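Local structure of shikimate dehydrogenase-like protein HI_0607 (Haemophilus influenzae, 1NPY) at residues A131-K139 and Y158-A166. The protein oxidises shikimate to 3-dehydroshikimate with NADP(+) in vitro, but so much more weakly than classical shikimate dehydrogenases that its biological substrate may be another compound. Numbering follows the deposited sequence.
Sequences AKAVVAAFK and YLAALYGYA
With chi1 at -63°, CG of Tyr163 stands anti to its own carbonyl carbon and the ring reaches across to helix 131-139, while Val135, its CG1 anti to the backbone N (174°), sends that methyl between two tyrosines. Val135 CG1 lies obliquely 3.7 Å from Tyr163 CD2 and meets the edge of the second ring at Tyr165 CD2, 3.5 Å away. Farther out on the Tyr163 ring, Ala136 CB sits 3.6 Å from CE1, and the extended Lys132 crosses its end at about a right angle, CG 3.6 Å from OH. That hydroxyl is hydrogen-bonded to Ala83 O. The two helices, near-parallel at 28°, follow successive strands of the Rossmann-type NADP(+)-binding domain and pack side by side over its parallel sheet; Ala131 closes a probable GxGxxA motif, and its CB touches Leu159 CD1 at 4.0 Å. Leu159 also borders Ser127, a likely NADP(+)-binding residue. Gly164, with positive phi, forms a Schellman motif at the C-terminal turn of helix 153-163, after which the Tyr165 side chain reaches toward helix 131-139 and passes obliquely across that of Lys139. Its OH, hydrogen-bonded to Phe143 O, lies 3.4 Å from Lys139 CB, and the bent lysine chain brings CE 3.1 Å from Tyr163 O.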
ATOM      1  N   ALA A 131      -4.294  -4.538   6.028  1.00 12.87           N
ATOM      2  CA  ALA A 131      -4.473  -4.379   7.473  1.00 12.90           C
ATOM      3  C   ALA A 131      -3.157  -4.381   8.226  1.00 12.79           C
ATOM      4  O   ALA A 131      -2.898  -3.528   9.076  1.00 11.49           O
ATOM      5  CB  ALA A 131      -5.360  -5.469   8.029  1.00 14.06           C
ATOM      6  N   LYS A 132      -2.319  -5.369   7.925  1.00 12.52           N
ATOM      7  CA  LYS A 132      -1.079  -5.490   8.674  1.00 14.30           C
ATOM      8  C   LYS A 132      -0.190  -4.260   8.485  1.00 13.51           C
ATOM      9  O   LYS A 132       0.286  -3.689   9.460  1.00 13.43           O
ATOM     10  CB  LYS A 132      -0.413  -6.819   8.297  1.00 15.43           C
ATOM     11  CG  LYS A 132       0.528  -7.399   9.310  1.00 19.10           C
ATOM     12  CD  LYS A 132       1.016  -8.751   8.761  1.00 19.84           C
ATOM     13  CE  LYS A 132       2.051  -9.382   9.655  1.00 22.64           C
ATOM     14  NZ  LYS A 132       2.376 -10.709   9.060  1.00 22.38           N
ATOM     15  N   ALA A 133      -0.040  -3.780   7.254  1.00 12.24           N
ATOM     16  CA  ALA A 133       0.729  -2.579   6.939  1.00 12.32           C
ATOM     17  C   ALA A 133       0.164  -1.355   7.651  1.00 12.11           C
ATOM     18  O   ALA A 133       0.907  -0.605   8.260  1.00 11.48           O
ATOM     19  CB  ALA A 133       0.735  -2.316   5.450  1.00 12.91           C
ATOM     20  N   VAL A 134      -1.152  -1.199   7.653  1.00 10.63           N
ATOM     21  CA  VAL A 134      -1.797  -0.110   8.379  1.00 10.05           C
ATOM     22  C   VAL A 134      -1.534  -0.167   9.891  1.00 11.18           C
ATOM     23  O   VAL A 134      -1.094   0.826  10.489  1.00 10.74           O
ATOM     24  CB  VAL A 134      -3.310  -0.092   8.046  1.00 11.00           C
ATOM     25  CG1 VAL A 134      -4.018   0.818   9.036  1.00 12.23           C
ATOM     26  CG2 VAL A 134      -3.500   0.324   6.568  1.00  9.97           C
ATOM     27  N   VAL A 135      -1.796  -1.318  10.504  1.00 10.65           N
ATOM     28  CA  VAL A 135      -1.644  -1.484  11.939  1.00 11.38           C
ATOM     29  C   VAL A 135      -0.197  -1.229  12.350  1.00 12.36           C
ATOM     30  O   VAL A 135       0.070  -0.546  13.348  1.00 12.38           O
ATOM     31  CB  VAL A 135      -2.156  -2.848  12.407  1.00 12.10           C
ATOM     32  CG1 VAL A 135      -1.858  -3.079  13.890  1.00 13.76           C
ATOM     33  CG2 VAL A 135      -3.646  -2.932  12.156  1.00 10.95           C
ATOM     34  N   ALA A 136       0.740  -1.771  11.578  1.00 11.91           N
ATOM     35  CA  ALA A 136       2.156  -1.603  11.900  1.00 11.13           C
ATOM     36  C   ALA A 136       2.633  -0.174  11.736  1.00 12.35           C
ATOM     37  O   ALA A 136       3.482   0.316  12.496  1.00 12.82           O
ATOM     38  CB  ALA A 136       3.001  -2.543  11.033  1.00 11.97           C
ATOM     39  N   ALA A 137       2.112   0.489  10.710  1.00 11.54           N
ATOM     40  CA  ALA A 137       2.455   1.882  10.471  1.00 12.05           C
ATOM     41  C   ALA A 137       1.980   2.774  11.607  1.00 12.10           C
ATOM     42  O   ALA A 137       2.701   3.677  12.051  1.00 13.01           O
ATOM     43  CB  ALA A 137       1.942   2.362   9.122  1.00 11.20           C
ATOM     44  N   PHE A 138       0.765   2.519  12.086  1.00 11.71           N
ATOM     45  CA  PHE A 138       0.291   3.280  13.243  1.00 11.60           C
ATOM     46  C   PHE A 138       1.125   2.991  14.482  1.00 12.79           C
ATOM     47  O   PHE A 138       1.486   3.911  15.212  1.00 13.10           O
ATOM     48  CB  PHE A 138      -1.202   3.060  13.475  1.00 11.97           C
ATOM     49  CG  PHE A 138      -2.072   3.945  12.623  1.00 13.14           C
ATOM     50  CD1 PHE A 138      -2.297   5.264  12.972  1.00 13.36           C
ATOM     51  CD2 PHE A 138      -2.654   3.458  11.460  1.00 12.92           C
ATOM     52  CE1 PHE A 138      -3.069   6.085  12.209  1.00 12.13           C
ATOM     53  CE2 PHE A 138      -3.463   4.269  10.701  1.00 11.40           C
ATOM     54  CZ  PHE A 138      -3.666   5.588  11.064  1.00 12.12           C
ATOM     55  N   LYS A 139       1.488   1.736  14.692  1.00 13.01           N
ATOM     56  CA  LYS A 139       2.190   1.339  15.905  1.00 14.29           C
ATOM     57  C   LYS A 139       3.552   2.004  15.875  1.00 15.56           C
ATOM     58  O   LYS A 139       3.989   2.581  16.880  1.00 15.25           O
ATOM     59  CB  LYS A 139       2.369  -0.179  15.945  1.00 15.42           C
ATOM     60  CG  LYS A 139       3.103  -0.722  17.178  1.00 18.15           C
ATOM     61  CD  LYS A 139       2.194  -0.604  18.388  1.00 22.23           C
ATOM     62  CE  LYS A 139       2.873  -1.138  19.656  1.00 26.10           C
ATOM     63  NZ  LYS A 139       4.352  -1.083  19.482  1.00 33.82           N
ATOM     64  N   TYR A 158      -5.079 -12.123  16.400  1.00 18.41           N
ATOM     65  CA  TYR A 158      -3.648 -12.273  16.107  1.00 17.71           C
ATOM     66  C   TYR A 158      -2.970 -10.930  15.857  1.00 17.22           C
ATOM     67  O   TYR A 158      -1.920 -10.609  16.418  1.00 16.30           O
ATOM     68  CB  TYR A 158      -3.439 -13.184  14.891  1.00 18.13           C
ATOM     69  CG  TYR A 158      -2.025 -13.225  14.369  1.00 19.74           C
ATOM     70  CD1 TYR A 158      -0.987 -13.689  15.157  1.00 20.43           C
ATOM     71  CD2 TYR A 158      -1.716 -12.786  13.078  1.00 24.92           C
ATOM     72  CE1 TYR A 158       0.317 -13.711  14.686  1.00 21.74           C
ATOM     73  CE2 TYR A 158      -0.412 -12.829  12.594  1.00 25.10           C
ATOM     74  CZ  TYR A 158       0.597 -13.293  13.407  1.00 25.71           C
ATOM     75  OH  TYR A 158       1.909 -13.333  12.984  1.00 29.57           O
ATOM     76  N   LEU A 159      -3.587 -10.137  14.987  1.00 17.81           N
ATOM     77  CA  LEU A 159      -3.049  -8.824  14.642  1.00 18.68           C
ATOM     78  C   LEU A 159      -2.967  -7.904  15.836  1.00 19.12           C
ATOM     79  O   LEU A 159      -1.952  -7.248  16.053  1.00 19.02           O
ATOM     80  CB  LEU A 159      -3.931  -8.158  13.584  1.00 19.23           C
ATOM     81  CG  LEU A 159      -3.734  -8.636  12.161  1.00 21.86           C
ATOM     82  CD1 LEU A 159      -4.593  -7.750  11.267  1.00 23.41           C
ATOM     83  CD2 LEU A 159      -2.236  -8.563  11.855  1.00 23.74           C
ATOM     84  N   ALA A 160      -4.039  -7.862  16.625  1.00 19.30           N
ATOM     85  CA  ALA A 160      -4.020  -7.162  17.895  1.00 19.22           C
ATOM     86  C   ALA A 160      -2.916  -7.643  18.835  1.00 19.12           C
ATOM     87  O   ALA A 160      -2.190  -6.819  19.393  1.00 20.90           O
ATOM     88  CB  ALA A 160      -5.383  -7.252  18.575  1.00 19.40           C
ATOM     89  N   ALA A 161      -2.776  -8.956  19.016  1.00 18.82           N
ATOM     90  CA  ALA A 161      -1.747  -9.496  19.912  1.00 19.09           C
ATOM     91  C   ALA A 161      -0.346  -9.203  19.402  1.00 18.75           C
ATOM     92  O   ALA A 161       0.534  -8.787  20.159  1.00 18.78           O
ATOM     93  CB  ALA A 161      -1.942 -10.996  20.108  1.00 19.24           C
ATOM     94  N   LEU A 162      -0.179  -9.254  18.085  1.00 20.21           N
ATOM     95  CA  LEU A 162       1.151  -9.113  17.492  1.00 20.92           C
ATOM     96  C   LEU A 162       1.646  -7.690  17.657  1.00 20.83           C
ATOM     97  O   LEU A 162       2.827  -7.450  17.921  1.00 20.73           O
ATOM     98  CB  LEU A 162       1.114  -9.525  16.015  1.00 21.39           C
ATOM     99  CG  LEU A 162       2.423  -9.608  15.234  1.00 24.19           C
ATOM    100  CD1 LEU A 162       3.248 -10.764  15.731  1.00 24.58           C
ATOM    101  CD2 LEU A 162       2.155  -9.796  13.757  1.00 25.56           C
ATOM    102  N   TYR A 163       0.738  -6.735  17.467  1.00 19.43           N
ATOM    103  CA  TYR A 163       1.080  -5.323  17.604  1.00 19.23           C
ATOM    104  C   TYR A 163       0.684  -4.678  18.934  1.00 19.01           C
ATOM    105  O   TYR A 163       0.849  -3.474  19.093  1.00 20.84           O
ATOM    106  CB  TYR A 163       0.548  -4.524  16.405  1.00 17.74           C
ATOM    107  CG  TYR A 163       1.205  -4.984  15.128  1.00 15.66           C
ATOM    108  CD1 TYR A 163       2.483  -4.582  14.805  1.00 13.30           C
ATOM    109  CD2 TYR A 163       0.583  -5.883  14.298  1.00 14.27           C
ATOM    110  CE1 TYR A 163       3.111  -5.018  13.659  1.00 14.67           C
ATOM    111  CE2 TYR A 163       1.195  -6.335  13.152  1.00 14.84           C
ATOM    112  CZ  TYR A 163       2.459  -5.895  12.836  1.00 14.00           C
ATOM    113  OH  TYR A 163       3.065  -6.353  11.690  1.00 19.39           O
ATOM    114  N   GLY A 164       0.261  -5.453  19.929  1.00 20.03           N
ATOM    115  CA  GLY A 164      -0.064  -4.897  21.232  1.00 20.41           C
ATOM    116  C   GLY A 164      -1.275  -3.988  21.290  1.00 20.09           C
ATOM    117  O   GLY A 164      -1.321  -3.006  22.029  1.00 20.40           O
ATOM    118  N   TYR A 165      -2.260  -4.318  20.468  1.00 19.24           N
ATOM    119  CA  TYR A 165      -3.517  -3.593  20.410  1.00 18.82           C
ATOM    120  C   TYR A 165      -4.674  -4.470  20.868  1.00 19.28           C
ATOM    121  O   TYR A 165      -4.465  -5.573  21.362  1.00 21.65           O
ATOM    122  CB  TYR A 165      -3.698  -3.150  18.960  1.00 17.53           C
ATOM    123  CG  TYR A 165      -2.812  -2.012  18.527  1.00 15.62           C
ATOM    124  CD1 TYR A 165      -2.571  -0.906  19.347  1.00 15.89           C
ATOM    125  CD2 TYR A 165      -2.270  -2.011  17.246  1.00 16.88           C
ATOM    126  CE1 TYR A 165      -1.807   0.166  18.893  1.00 14.82           C
ATOM    127  CE2 TYR A 165      -1.518  -0.947  16.781  1.00 16.43           C
ATOM    128  CZ  TYR A 165      -1.274   0.117  17.605  1.00 14.71           C
ATOM    129  OH  TYR A 165      -0.578   1.176  17.069  1.00 16.30           O
ATOM    130  N   ALA A 166      -5.911  -4.018  20.701  1.00 18.73           N
ATOM    131  CA  ALA A 166      -7.054  -4.828  21.093  1.00 18.43           C
ATOM    132  C   ALA A 166      -7.916  -5.160  19.883  1.00 18.06           C
ATOM    133  O   ALA A 166      -7.930  -4.412  18.902  1.00 16.88           O
ATOM    134  CB  ALA A 166      -7.852  -4.094  22.166  1.00 18.04           C
TER